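Chloride intracellular channel Clic (Drosophila melanogaster, PDB 2YV7) might insert into membranes and form chloride channels whose activity depends on pH, switching from a soluble, glutathione-transferase-like globular form. Local coordinates at residues 46-51 with 174-179; 185-190 with 225-230; 210-215 with 250-255. All coordinates share one frame; numbering follows the deposited sequence.

Contact 1: residues 46-51 with 174-179; sequences YFMDLY and FDCELM
C176 lays its side chain against M48 and D49 of the facing helix, its SG lying 3.7 Å from M48 CB. Its CB already points at helix 41-55, and chi1 of -56° sets the sulfur beside the backbone N, where it meets both residues. D49 OD1 lies 3.2 Å from the same SG and 3.4 Å from C176 CB, close to both atoms of this short side chain, while OD2 of the same carboxylate lies in plane at the edge of the Y46 ring. Cysteine suits the place: it is small enough for the CA atoms of M48 and C176 to stand 5.8 Å apart, yet its sulfur is polarisable enough to face both a methylene and a carboxylate.

Toward M179, the side chains of M48 and M179 cross at about a right angle. M48 folds back at its last torsion (chi3 72°), which carries CE to within 4.0 Å of M179 SD, whereas M179 runs extended beyond CG. Unbranched methionines fit such a seam because M48 can bend its end onto the sulfur of an extended M179. L214 and S220 also pack on M48, and M171 covers both C176 and M179.

The two helix segments run roughly antiparallel, 143° between their directions, with axes 8.8 Å apart. Helix 41-55 belongs to the thioredoxin-like N-terminal domain and helix 173-193 to the all-helical domain, so this is the domain interface of the glutathione transferase fold. Residues 42-66 are predicted to span the membrane after insertion. Chemically, the joint consists of three sulfur-bearing side chains and one buried acid whose OD1 has no clear partner; burial of that kind would tend to raise the acid's pKa.

Contact 2: residues 185-190 with 225-230; sequences IRVAGK and QDIINH
Helix segments 185-190 and 225-230 cross at -55° with their axes 9.1 Å apart, and A188 and I228 bring the backbones nearest, CA to CA 5.7 Å. V187 carries the contact mainly through one methyl: its CG1, anti to the backbone N (chi1 173°), reaches I227 CG2 at 4.0 Å and I228 CG1 at 3.9 Å, and so sits against two successive isoleucines. V187 meets each of them at about a right angle, branch across branch. Beside it, A188 offers just CB, 4.3 Å from I227 CG2; so small a residue suits the place where the helices come close, while the beta-branched valine and isoleucines present broad, stiff surfaces to each other. I227 continues onto Q183 and H184, and I228 onto Y191 and F192, so both lie along helix 173-193.

This joins the long central helix of the all-helical domain to helix 224-235 near its start. Polar groups are placed on other sides of the helices: D226 makes a salt bridge with R36, and Q225 hydrogen-bonds to E246. The interface itself is entirely aliphatic, so its hold rests on shape and the exclusion of water, with no directional bond to fix the crossing.

Contact 3: residues 210-215 with 250-255; sequences HMYQLD and FTTYIP
The ring of Y212 has T252 CA over one face, 3.8 Å from the centroid and only 8° off the ring normal, a CH-pi contact almost centred on the ring. M211 CG lies against the opposite face, offset toward the rim, and I254 CD1 comes in at the edge, near the ring plane, 3.9 Å from CE2. T251 O approaches CE1 obliquely at 3.4 Å, and T252 O lies 3.4 Å from CD2. CB of Y212 points toward 250-255, and chi1 of -66° turns the ring's face to T252 CA. T252 adds its methyl, CG2 being 3.7 Å from Y212 CD1.

Here the irregular C-terminal tail that follows helix 224-235 is laid over the end of helix 202-212, within the all-helical domain of this glutathione transferase-like fold. Tyrosine suits the site because it combines a broad face for the tail backbone with a hydroxyl that hydrogen-bonds to Q183 and R186 on helix 173-193. With an alanine here, T252 CA would probably lose the face it rests on, I254 CD1 its edge, and Q183 and R186 the hydroxyl they share. Q183 also donates to T251 O through NE2, while T251 OG1 hydrogen-bonds to D224.

Contacts 1 and 2 both use helix 173-193, early and late along its length, with centres about 19 Å apart and no direct touch. Contact 3, centred about 15 Å from each, bridges them: M211 and L214 pack on M179 and M48 of contact 1, while R186, from the 185-190 segment, ties contact 2 to it by hydrogen bonds. Along the chain contact 1 closes before the others open, whereas contacts 2 and 3 interleave. Contact 2 sets helix 224-235 against helix 173-193 and contact 3 lays the tail over the end of helix 202-212, all within the helical domain, whereas contact 1 involves the N-terminal domain that is thought to rearrange.

Contact 1: residues 46-51 with 174-179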
loop_
_atom_site.group_PDB
_atom_site.type_symbol
_atom_site.label_atom_id
_atom_site.label_comp_id
_atom_site.label_asym_id
_atom_site.label_seq_id
_atom_site.Cartn_x
_atom_site.Cartn_y
_atom_site.Cartn_z
ATOM N N TYR A 46 3.420 3.883 3.289
ATOM C CA TYR A 46 4.086 4.511 4.466
ATOM C C TYR A 46 3.281 4.269 5.753
ATOM O O TYR A 46 3.869 4.082 6.816
ATOM C CB TYR A 46 4.450 5.992 4.228
ATOM C CG TYR A 46 5.265 6.212 2.969
ATOM C CD1 TYR A 46 6.132 5.209 2.503
ATOM C CD2 TYR A 46 5.087 7.351 2.165
ATOM C CE1 TYR A 46 6.843 5.345 1.305
ATOM C CE2 TYR A 46 5.811 7.499 0.986
ATOM C CZ TYR A 46 6.675 6.491 0.567
ATOM O OH TYR A 46 7.360 6.634 -0.643
ATOM N N PHE A 47 1.950 4.205 5.660
ATOM C CA PHE A 47 1.113 3.772 6.783
ATOM C C PHE A 47 1.591 2.384 7.208
ATOM O O PHE A 47 1.818 2.102 8.361
ATOM C CB PHE A 47 -0.352 3.781 6.276
ATOM C CG PHE A 47 -1.439 3.620 7.336
ATOM C CD1 PHE A 47 -1.248 2.875 8.526
ATOM C CD2 PHE A 47 -2.698 4.150 7.086
ATOM C CE1 PHE A 47 -2.307 2.708 9.464
ATOM C CE2 PHE A 47 -3.766 4.004 8.044
ATOM C CZ PHE A 47 -3.558 3.262 9.215
ATOM N N MET A 48 1.742 1.468 6.234
ATOM C CA MET A 48 2.156 0.118 6.559
ATOM C C MET A 48 3.556 0.082 7.214
ATOM O O MET A 48 3.723 -0.647 8.170
ATOM C CB MET A 48 2.159 -0.747 5.279
ATOM C CG MET A 48 0.752 -1.172 4.953
ATOM S SD MET A 48 0.691 -2.403 3.604
ATOM C CE MET A 48 1.340 -3.836 4.459
ATOM N N ASP A 49 4.537 0.811 6.660
ATOM C CA ASP A 49 5.921 0.825 7.208
ATOM C C ASP A 49 5.846 1.281 8.657
ATOM O O ASP A 49 6.388 0.623 9.557
ATOM C CB ASP A 49 6.783 1.807 6.410
ATOM C CG ASP A 49 7.206 1.249 5.083
ATOM O OD1 ASP A 49 7.321 0.027 5.013
ATOM O OD2 ASP A 49 7.535 2.049 4.234
ATOM N N LEU A 50 5.105 2.360 8.876
ATOM C CA LEU A 50 5.100 2.934 10.250
ATOM C C LEU A 50 4.359 2.037 11.266
ATOM O O LEU A 50 4.724 1.919 12.447
ATOM C CB LEU A 50 4.525 4.345 10.175
ATOM C CG LEU A 50 5.442 5.361 9.499
ATOM C CD1 LEU A 50 4.653 6.667 9.067
ATOM C CD2 LEU A 50 6.697 5.693 10.342
ATOM N N TYR A 51 3.290 1.407 10.799
ATOM C CA TYR A 51 2.530 0.490 11.628
ATOM C C TYR A 51 3.427 -0.649 12.076
ATOM O O TYR A 51 3.374 -1.062 13.254
ATOM C CB TYR A 51 1.259 0.002 10.879
ATOM C CG TYR A 51 0.289 -0.724 11.790
ATOM C CD1 TYR A 51 0.554 -2.034 12.199
ATOM C CD2 TYR A 51 -0.868 -0.071 12.286
ATOM C CE1 TYR A 51 -0.278 -2.685 13.060
ATOM C CE2 TYR A 51 -1.734 -0.733 13.138
ATOM C CZ TYR A 51 -1.416 -2.045 13.519
ATOM O OH TYR A 51 -2.206 -2.747 14.379
ATOM N N PHE A 174 9.577 -3.583 0.804
ATOM C CA PHE A 174 9.110 -3.952 -0.541
ATOM C C PHE A 174 7.728 -4.563 -0.452
ATOM O O PHE A 174 6.928 -4.402 -1.374
ATOM C CB PHE A 174 10.071 -4.954 -1.204
ATOM C CG PHE A 174 11.495 -4.390 -1.397
ATOM C CD1 PHE A 174 11.693 -3.286 -2.210
ATOM C CD2 PHE A 174 12.587 -4.998 -0.803
ATOM C CE1 PHE A 174 13.025 -2.739 -2.408
ATOM C CE2 PHE A 174 13.873 -4.457 -0.975
ATOM C CZ PHE A 174 14.078 -3.362 -1.793
ATOM N N ASP A 175 7.445 -5.268 0.644
ATOM C CA ASP A 175 6.098 -5.804 0.881
ATOM C C ASP A 175 5.070 -4.668 1.022
ATOM O O ASP A 175 3.960 -4.708 0.449
ATOM C CB ASP A 175 6.112 -6.703 2.096
ATOM C CG ASP A 175 7.009 -7.876 1.885
ATOM O OD1 ASP A 175 6.716 -8.683 0.927
ATOM O OD2 ASP A 175 8.021 -7.904 2.598
ATOM N N CYS A 176 5.441 -3.622 1.766
ATOM C CA CYS A 176 4.529 -2.502 1.949
ATOM C C CYS A 176 4.319 -1.718 0.646
ATOM O O CYS A 176 3.293 -1.013 0.459
ATOM C CB CYS A 176 5.082 -1.571 3.073
ATOM S SG CYS A 176 5.329 -2.479 4.598
ATOM N N GLU A 177 5.246 -1.838 -0.332
ATOM C CA GLU A 177 5.005 -1.251 -1.657
ATOM C C GLU A 177 4.121 -2.240 -2.502
ATOM O O GLU A 177 3.261 -1.787 -3.256
ATOM C CB GLU A 177 6.332 -1.076 -2.421
ATOM C CG GLU A 177 6.201 -0.311 -3.736
ATOM C CD GLU A 177 7.537 -0.115 -4.449
ATOM O OE1 GLU A 177 8.577 0.203 -3.767
ATOM O OE2 GLU A 177 7.535 -0.269 -5.685
ATOM N N LEU A 178 4.404 -3.565 -2.426
ATOM C CA LEU A 178 3.729 -4.528 -3.298
ATOM C C LEU A 178 2.264 -4.735 -2.913
ATOM O O LEU A 178 1.381 -4.777 -3.770
ATOM C CB LEU A 178 4.475 -5.854 -3.292
ATOM C CG LEU A 178 3.793 -6.886 -4.279
ATOM C CD1 LEU A 178 3.721 -6.432 -5.748
ATOM C CD2 LEU A 178 4.620 -8.243 -4.106
ATOM N N MET A 179 2.026 -4.904 -1.610
ATOM C CA MET A 179 0.686 -5.349 -1.154
ATOM C C MET A 179 -0.404 -4.355 -1.537
ATOM O O MET A 179 -1.459 -4.784 -2.077
ATOM C CB MET A 179 0.738 -5.695 0.345
ATOM C CG MET A 179 1.605 -6.922 0.625
ATOM S SD MET A 179 1.718 -7.209 2.427
ATOM C CE MET A 179 2.437 -8.807 2.428
#

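Contact 2: residues 185-190 with 225-230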
loop_
_atom_site.group_PDB
_atom_site.type_symbol
_atom_site.label_atom_id
_atom_site.label_comp_id
_atom_site.label_asym_id
_atom_site.label_seq_id
_atom_site.Cartn_x
_atom_site.Cartn_y
_atom_site.Cartn_z
ATOM N N ILE A 185 -4.949 -3.806 -7.956
ATOM C CA ILE A 185 -5.077 -4.753 -9.096
ATOM C C ILE A 185 -6.326 -5.612 -8.948
ATOM O O ILE A 185 -7.108 -5.636 -9.905
ATOM C CB ILE A 185 -3.826 -5.625 -9.245
ATOM C CG1 ILE A 185 -2.654 -4.781 -9.803
ATOM C CG2 ILE A 185 -4.062 -6.756 -10.264
ATOM C CD1 ILE A 185 -1.285 -5.573 -9.686
ATOM N N ARG A 186 -6.526 -6.234 -7.797
ATOM C CA ARG A 186 -7.689 -7.087 -7.560
ATOM C C ARG A 186 -8.946 -6.258 -7.680
ATOM O O ARG A 186 -9.850 -6.599 -8.456
ATOM C CB ARG A 186 -7.666 -7.751 -6.181
ATOM C CG ARG A 186 -6.598 -8.798 -5.985
ATOM C CD ARG A 186 -6.930 -9.646 -4.780
ATOM N NE ARG A 186 -8.154 -10.457 -4.977
ATOM C CZ ARG A 186 -8.695 -11.199 -4.010
ATOM N NH1 ARG A 186 -8.206 -11.223 -2.743
ATOM N NH2 ARG A 186 -9.763 -11.914 -4.322
ATOM N N VAL A 187 -9.026 -5.164 -6.924
ATOM C CA VAL A 187 -10.324 -4.436 -6.832
ATOM C C VAL A 187 -10.673 -3.672 -8.104
ATOM O O VAL A 187 -11.781 -3.820 -8.654
ATOM C CB VAL A 187 -10.306 -3.521 -5.563
ATOM C CG1 VAL A 187 -11.528 -2.640 -5.521
ATOM C CG2 VAL A 187 -10.189 -4.416 -4.279
ATOM N N ALA A 188 -9.726 -2.857 -8.583
ATOM C CA ALA A 188 -9.999 -2.013 -9.723
ATOM C C ALA A 188 -9.938 -2.862 -10.999
ATOM O O ALA A 188 -10.697 -2.644 -11.903
ATOM C CB ALA A 188 -9.009 -0.893 -9.844
ATOM N N GLY A 189 -8.969 -3.770 -11.077
ATOM C CA GLY A 189 -8.881 -4.737 -12.186
ATOM C C GLY A 189 -10.229 -5.409 -12.480
ATOM O O GLY A 189 -10.695 -5.411 -13.631
ATOM N N LYS A 190 -10.853 -5.943 -11.441
ATOM C CA LYS A 190 -12.106 -6.702 -11.585
ATOM C C LYS A 190 -13.236 -5.753 -11.933
ATOM O O LYS A 190 -13.977 -5.948 -12.928
ATOM C CB LYS A 190 -12.438 -7.358 -10.297
ATOM C CG LYS A 190 -13.645 -8.230 -10.380
ATOM C CD LYS A 190 -14.141 -8.428 -8.956
ATOM C CE LYS A 190 -14.596 -9.814 -8.808
ATOM N NZ LYS A 190 -13.666 -10.650 -9.645
ATOM N N GLN A 225 -14.834 0.484 -2.310
ATOM C CA GLN A 225 -15.525 1.616 -2.901
ATOM C C GLN A 225 -14.641 2.812 -3.111
ATOM O O GLN A 225 -14.814 3.567 -4.057
ATOM C CB GLN A 225 -16.728 1.992 -1.981
ATOM C CG GLN A 225 -17.842 0.907 -1.896
ATOM C CD GLN A 225 -17.516 -0.343 -1.088
ATOM O OE1 GLN A 225 -16.724 -0.326 -0.137
ATOM N NE2 GLN A 225 -18.222 -1.443 -1.398
ATOM N N ASP A 226 -13.689 3.015 -2.209
ATOM C CA ASP A 226 -12.751 4.094 -2.284
ATOM C C ASP A 226 -11.680 3.836 -3.340
ATOM O O ASP A 226 -11.290 4.742 -4.022
ATOM C CB ASP A 226 -12.164 4.320 -0.869
ATOM C CG ASP A 226 -13.248 4.800 0.134
ATOM O OD1 ASP A 226 -13.935 5.761 -0.247
ATOM O OD2 ASP A 226 -13.433 4.182 1.205
ATOM N N ILE A 227 -11.182 2.602 -3.442
ATOM C CA ILE A 227 -10.256 2.267 -4.546
ATOM C C ILE A 227 -10.955 2.517 -5.889
ATOM O O ILE A 227 -10.464 3.235 -6.776
ATOM C CB ILE A 227 -9.755 0.771 -4.419
ATOM C CG1 ILE A 227 -8.822 0.613 -3.220
ATOM C CG2 ILE A 227 -8.992 0.386 -5.734
ATOM C CD1 ILE A 227 -8.574 -0.833 -2.725
ATOM N N ILE A 228 -12.165 1.963 -6.041
ATOM C CA ILE A 228 -12.941 2.198 -7.268
ATOM C C ILE A 228 -13.216 3.679 -7.590
ATOM O O ILE A 228 -12.986 4.131 -8.714
ATOM C CB ILE A 228 -14.302 1.443 -7.149
ATOM C CG1 ILE A 228 -13.993 -0.051 -7.059
ATOM C CG2 ILE A 228 -15.246 1.788 -8.300
ATOM C CD1 ILE A 228 -15.305 -0.869 -6.829
ATOM N N ASN A 229 -13.703 4.427 -6.602
ATOM C CA ASN A 229 -13.992 5.844 -6.794
ATOM C C ASN A 229 -12.719 6.594 -7.228
ATOM O O ASN A 229 -12.759 7.442 -8.133
ATOM C CB ASN A 229 -14.600 6.442 -5.515
ATOM C CG ASN A 229 -15.090 7.877 -5.720
ATOM O OD1 ASN A 229 -14.652 8.812 -5.051
ATOM N ND2 ASN A 229 -15.968 8.051 -6.678
ATOM N N HIS A 230 -11.590 6.236 -6.595
ATOM C CA HIS A 230 -10.279 6.787 -6.933
ATOM C C HIS A 230 -10.032 6.724 -8.424
ATOM O O HIS A 230 -9.755 7.759 -9.050
ATOM C CB HIS A 230 -9.229 6.035 -6.113
ATOM C CG HIS A 230 -7.811 6.455 -6.343
ATOM N ND1 HIS A 230 -7.168 7.383 -5.541
ATOM C CD2 HIS A 230 -6.880 6.001 -7.217
ATOM C CE1 HIS A 230 -5.911 7.504 -5.937
ATOM N NE2 HIS A 230 -5.709 6.672 -6.949
#

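Contact 3: residues 210-215 with 250-255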
loop_
_atom_site.group_PDB
_atom_site.type_symbol
_atom_site.label_atom_id
_atom_site.label_comp_id
_atom_site.label_asym_id
_atom_site.label_seq_id
_atom_site.Cartn_x
_atom_site.Cartn_y
_atom_site.Cartn_z
ATOM N N HIS A 210 -1.716 -14.334 3.262
ATOM C CA HIS A 210 -0.997 -13.750 4.398
ATOM C C HIS A 210 -1.143 -12.271 4.553
ATOM O O HIS A 210 -1.108 -11.778 5.656
ATOM C CB HIS A 210 0.457 -14.133 4.372
ATOM C CG HIS A 210 0.670 -15.608 4.521
ATOM N ND1 HIS A 210 0.058 -16.343 5.516
ATOM C CD2 HIS A 210 1.359 -16.495 3.760
ATOM C CE1 HIS A 210 0.393 -17.620 5.383
ATOM N NE2 HIS A 210 1.193 -17.737 4.331
ATOM N N MET A 211 -1.237 -11.540 3.434
ATOM C CA MET A 211 -1.473 -10.099 3.481
ATOM C C MET A 211 -2.743 -9.719 4.176
ATOM O O MET A 211 -2.787 -8.716 4.917
ATOM C CB MET A 211 -1.445 -9.557 2.031
ATOM C CG MET A 211 -2.371 -8.546 1.666
ATOM S SD MET A 211 -1.939 -8.211 -0.099
ATOM C CE MET A 211 -3.570 -8.343 -0.753
ATOM N N TYR A 212 -3.769 -10.544 4.011
ATOM C CA TYR A 212 -5.027 -10.253 4.651
ATOM C C TYR A 212 -5.033 -10.594 6.136
ATOM O O TYR A 212 -5.949 -10.153 6.831
ATOM C CB TYR A 212 -6.136 -10.981 3.931
ATOM C CG TYR A 212 -6.345 -10.465 2.500
ATOM C CD1 TYR A 212 -6.522 -9.050 2.220
ATOM C CD2 TYR A 212 -6.383 -11.372 1.416
ATOM C CE1 TYR A 212 -6.674 -8.578 0.942
ATOM C CE2 TYR A 212 -6.568 -10.899 0.112
ATOM C CZ TYR A 212 -6.746 -9.522 -0.111
ATOM O OH TYR A 212 -6.909 -9.084 -1.362
ATOM N N GLN A 213 -4.065 -11.405 6.590
ATOM C CA GLN A 213 -3.883 -11.740 8.025
ATOM C C GLN A 213 -3.009 -10.707 8.730
ATOM O O GLN A 213 -2.830 -10.784 9.957
ATOM C CB GLN A 213 -3.264 -13.128 8.209
ATOM C CG GLN A 213 -4.156 -14.266 7.789
ATOM C CD GLN A 213 -3.485 -15.645 7.911
ATOM O OE1 GLN A 213 -2.252 -15.764 8.076
ATOM N NE2 GLN A 213 -4.294 -16.695 7.797
ATOM N N LEU A 214 -2.480 -9.733 7.980
ATOM C CA LEU A 214 -1.512 -8.802 8.546
ATOM C C LEU A 214 -2.185 -7.535 9.066
ATOM O O LEU A 214 -2.817 -6.803 8.286
ATOM C CB LEU A 214 -0.464 -8.444 7.461
ATOM C CG LEU A 214 0.756 -7.679 7.926
ATOM C CD1 LEU A 214 1.712 -8.559 8.701
ATOM C CD2 LEU A 214 1.458 -7.044 6.702
ATOM N N ASP A 215 -1.999 -7.224 10.351
ATOM C CA ASP A 215 -2.635 -6.024 10.890
ATOM C C ASP A 215 -2.235 -4.753 10.142
ATOM O O ASP A 215 -3.072 -3.893 9.919
ATOM C CB ASP A 215 -2.371 -5.866 12.383
ATOM C CG ASP A 215 -3.124 -6.893 13.224
ATOM O OD1 ASP A 215 -4.177 -7.431 12.753
ATOM O OD2 ASP A 215 -2.631 -7.191 14.334
ATOM N N PHE A 250 -14.579 -4.791 2.009
ATOM C CA PHE A 250 -13.146 -5.076 1.748
ATOM C C PHE A 250 -13.006 -6.407 1.032
ATOM O O PHE A 250 -13.403 -7.430 1.586
ATOM C CB PHE A 250 -12.414 -5.114 3.109
ATOM C CG PHE A 250 -12.481 -3.814 3.807
ATOM C CD1 PHE A 250 -11.536 -2.819 3.550
ATOM C CD2 PHE A 250 -13.601 -3.495 4.605
ATOM C CE1 PHE A 250 -11.642 -1.559 4.144
ATOM C CE2 PHE A 250 -13.713 -2.202 5.192
ATOM C CZ PHE A 250 -12.743 -1.241 4.955
ATOM N N THR A 251 -12.458 -6.411 -0.188
ATOM C CA THR A 251 -12.110 -7.668 -0.867
ATOM C C THR A 251 -10.977 -8.384 -0.089
ATOM O O THR A 251 -9.834 -7.869 0.026
ATOM C CB THR A 251 -11.680 -7.428 -2.313
ATOM O OG1 THR A 251 -12.834 -7.032 -3.124
ATOM C CG2 THR A 251 -10.970 -8.704 -2.916
ATOM N N THR A 252 -11.263 -9.612 0.331
ATOM C CA THR A 252 -10.316 -10.443 1.063
ATOM C C THR A 252 -10.322 -11.925 0.681
ATOM O O THR A 252 -9.514 -12.731 1.234
ATOM C CB THR A 252 -10.449 -10.376 2.601
ATOM O OG1 THR A 252 -11.759 -10.838 2.973
ATOM C CG2 THR A 252 -10.129 -8.968 3.158
ATOM N N TYR A 253 -11.192 -12.309 -0.249
ATOM C CA TYR A 253 -11.307 -13.750 -0.529
ATOM C C TYR A 253 -10.139 -14.270 -1.321
ATOM O O TYR A 253 -9.502 -13.537 -2.077
ATOM C CB TYR A 253 -12.626 -14.091 -1.267
ATOM C CG TYR A 253 -12.701 -13.545 -2.654
ATOM C CD1 TYR A 253 -13.160 -12.257 -2.873
ATOM C CD2 TYR A 253 -12.322 -14.309 -3.753
ATOM C CE1 TYR A 253 -13.229 -11.744 -4.133
ATOM C CE2 TYR A 253 -12.411 -13.797 -5.029
ATOM C CZ TYR A 253 -12.853 -12.515 -5.202
ATOM O OH TYR A 253 -12.931 -11.953 -6.466
ATOM N N ILE A 254 -9.883 -15.559 -1.164
ATOM C CA ILE A 254 -8.822 -16.268 -1.881
ATOM C C ILE A 254 -9.595 -17.357 -2.697
ATOM O O ILE A 254 -10.396 -18.114 -2.103
ATOM C CB ILE A 254 -7.824 -16.849 -0.888
ATOM C CG1 ILE A 254 -7.230 -15.757 0.064
ATOM C CG2 ILE A 254 -6.717 -17.660 -1.604
ATOM C CD1 ILE A 254 -6.331 -14.743 -0.715
ATOM N N PRO A 255 -9.437 -17.383 -4.046
ATOM C CA PRO A 255 -10.166 -18.353 -4.877
ATOM C C PRO A 255 -9.640 -19.783 -4.811
ATOM O O PRO A 255 -10.184 -20.662 -5.477
ATOM C CB PRO A 255 -10.094 -17.750 -6.303
ATOM C CG PRO A 255 -8.853 -16.917 -6.283
ATOM C CD PRO A 255 -8.607 -16.480 -4.869
#